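Local coordinates for protein naphthalene dioxygenase large subunit (Rhodococcus sp., PDB 2B1X) that forms the large subunit of a Rieske-type ring-hydroxylating dioxygenase, carrying a [2Fe-2S] cluster and a separate mononuclear iron site, at residues A149-L154 and Y176-L181. Numbering follows the deposited sequence.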
loop_
_atom_site.group_PDB
_atom_site.type_symbol
_atom_site.label_atom_id
_atom_site.label_comp_id
_atom_site.label_asym_id
_atom_site.label_seq_id
_atom_site.Cartn_x
_atom_site.Cartn_y
_atom_site.Cartn_z
ATOM N N ALA A 149 28.893 17.663 -13.525
ATOM C CA ALA A 149 29.872 18.674 -13.106
ATOM C C ALA A 149 29.936 18.783 -11.599
ATOM O O ALA A 149 29.067 18.294 -10.889
ATOM C CB ALA A 149 29.558 20.076 -13.721
ATOM N N SER A 150 30.977 19.463 -11.135
ATOM C CA SER A 150 31.260 19.669 -9.736
ATOM C C SER A 150 31.436 21.167 -9.438
ATOM O O SER A 150 32.024 21.904 -10.243
ATOM C CB SER A 150 32.579 18.969 -9.414
ATOM O OG SER A 150 32.414 18.128 -8.293
ATOM N N TYR A 151 30.920 21.618 -8.306
ATOM C CA TYR A 151 31.340 22.895 -7.766
ATOM C C TYR A 151 31.765 22.715 -6.323
ATOM O O TYR A 151 30.974 22.327 -5.470
ATOM C CB TYR A 151 30.274 23.987 -7.907
ATOM C CG TYR A 151 30.807 25.336 -7.449
ATOM C CD1 TYR A 151 30.456 25.862 -6.200
ATOM C CD2 TYR A 151 31.685 26.059 -8.252
ATOM C CE1 TYR A 151 30.969 27.090 -5.778
ATOM C CE2 TYR A 151 32.190 27.281 -7.844
ATOM C CZ TYR A 151 31.818 27.798 -6.617
ATOM O OH TYR A 151 32.331 29.003 -6.220
ATOM N N LYS A 152 33.042 22.968 -6.065
ATOM C CA LYS A 152 33.615 22.847 -4.719
ATOM C C LYS A 152 33.228 21.575 -3.958
ATOM O O LYS A 152 32.797 21.661 -2.792
ATOM C CB LYS A 152 33.291 24.092 -3.870
ATOM C CG LYS A 152 33.683 25.432 -4.509
ATOM C CD LYS A 152 35.077 25.843 -4.168
ATOM C CE LYS A 152 35.626 26.863 -5.164
ATOM N NZ LYS A 152 35.483 28.247 -4.705
ATOM N N GLY A 153 33.388 20.413 -4.593
ATOM C CA GLY A 153 33.057 19.121 -3.980
ATOM C C GLY A 153 31.639 18.572 -4.202
ATOM O O GLY A 153 31.399 17.382 -4.023
ATOM N N LEU A 154 30.726 19.439 -4.618
ATOM C CA LEU A 154 29.338 19.095 -4.882
ATOM C C LEU A 154 29.145 18.603 -6.330
ATOM O O LEU A 154 29.295 19.373 -7.298
ATOM C CB LEU A 154 28.453 20.328 -4.621
ATOM C CG LEU A 154 27.837 20.623 -3.241
ATOM C CD1 LEU A 154 28.789 20.451 -2.110
ATOM C CD2 LEU A 154 27.224 22.039 -3.207
ATOM N N TYR A 176 28.157 32.835 -2.272
ATOM C CA TYR A 176 27.626 32.411 -0.977
ATOM C C TYR A 176 27.934 30.952 -0.695
ATOM O O TYR A 176 28.229 30.601 0.432
ATOM C CB TYR A 176 26.111 32.674 -0.923
ATOM C CG TYR A 176 25.811 34.138 -1.107
ATOM C CD1 TYR A 176 25.376 34.638 -2.341
ATOM C CD2 TYR A 176 26.010 35.045 -0.058
ATOM C CE1 TYR A 176 25.128 36.018 -2.525
ATOM C CE2 TYR A 176 25.768 36.401 -0.229
ATOM C CZ TYR A 176 25.319 36.893 -1.455
ATOM O OH TYR A 176 25.109 38.273 -1.618
ATOM N N LEU A 177 27.852 30.104 -1.707
ATOM C CA LEU A 177 28.252 28.699 -1.542
ATOM C C LEU A 177 29.696 28.594 -1.029
ATOM O O LEU A 177 30.002 27.768 -0.170
ATOM C CB LEU A 177 28.112 27.934 -2.847
ATOM C CG LEU A 177 26.667 27.693 -3.348
ATOM C CD1 LEU A 177 26.747 27.001 -4.724
ATOM C CD2 LEU A 177 25.805 26.861 -2.372
ATOM N N ASP A 178 30.574 29.442 -1.541
ATOM C CA ASP A 178 31.973 29.469 -1.068
ATOM C C ASP A 178 32.074 29.621 0.448
ATOM O O ASP A 178 32.913 29.001 1.100
ATOM C CB ASP A 178 32.736 30.650 -1.685
ATOM C CG ASP A 178 32.995 30.477 -3.164
ATOM O OD1 ASP A 178 32.733 29.363 -3.712
ATOM O OD2 ASP A 178 33.456 31.431 -3.850
ATOM N N ILE A 179 31.232 30.492 0.994
ATOM C CA ILE A 179 31.227 30.794 2.419
ATOM C C ILE A 179 30.943 29.548 3.265
ATOM O O ILE A 179 31.429 29.429 4.374
ATOM C CB ILE A 179 30.212 31.908 2.694
ATOM C CG1 ILE A 179 30.768 33.263 2.220
ATOM C CG2 ILE A 179 29.853 31.993 4.204
ATOM C CD1 ILE A 179 29.764 34.413 2.282
ATOM N N VAL A 180 30.166 28.627 2.710
ATOM C CA VAL A 180 29.808 27.384 3.378
ATOM C C VAL A 180 30.749 26.232 2.968
ATOM O O VAL A 180 31.105 25.408 3.793
ATOM C CB VAL A 180 28.309 27.059 3.089
ATOM C CG1 VAL A 180 28.020 25.589 3.058
ATOM C CG2 VAL A 180 27.398 27.791 4.099
ATOM N N LEU A 181 31.189 26.202 1.717
ATOM C CA LEU A 181 31.912 25.028 1.199
ATOM C C LEU A 181 33.437 25.137 1.178
ATOM O O LEU A 181 34.126 24.113 1.171
ATOM C CB LEU A 181 31.448 24.679 -0.216
ATOM C CG LEU A 181 29.950 24.488 -0.496
ATOM C CD1 LEU A 181 29.768 24.368 -1.981
ATOM C CD2 LEU A 181 29.358 23.269 0.219
#
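At the edge of the Tyr151 ring, near its plane, lies OD1 of Asp178, ring and carboxylate planes being only 18° apart, while one ring face is covered toward its rim by CG of the neighbouring Lys152, 3.4 Å above the plane. CD1 of Leu177 comes in obliquely, 4.2 Å from CD1 of Tyr151. A chi1 of -175°, which sets the ring opposite the backbone N, carries Tyr151 from the strand to the helix, where its OH donates a short bond of 2.6 Å to Asp178 OD1 on the syn side, close to the carboxylate plane. Lys152 NZ reaches the same oxygen at 3.1 Å from well above that plane, 60° out of it, in a salt bridge, its chain bent at chi2 and chi4 as it passes over the tyrosine ring. Two donors thus grip OD1 from different directions, and NE2 of Gln284 is hydrogen-bonded to OD2, which should limit rotation of the carboxylate; the lysine charge would be expected to stabilise its ionised form.

Beside this polar cluster the contact is apolar. Both methyls of Leu181 meet Leu154, CD1 at 3.7 Å from CD2 and CD2 against CD1, the side chains crossing at about a right angle. Leu154 continues onto Phe48 and His51, and Leu177 onto Ile304 of the large sheet, while Leu166 and Leu170 add further cover to Tyr151.

Residues 151-154 form a type I' turn joining antiparallel strands 147-151 and 154-158, closed by reciprocal backbone bonds between Tyr151 and Leu154. The tip of this beta-hairpin packs against helix 174-181, linking Rieske-family and catalytic-family regions in the two-domain fold of ring-hydroxylating dioxygenase large subunits.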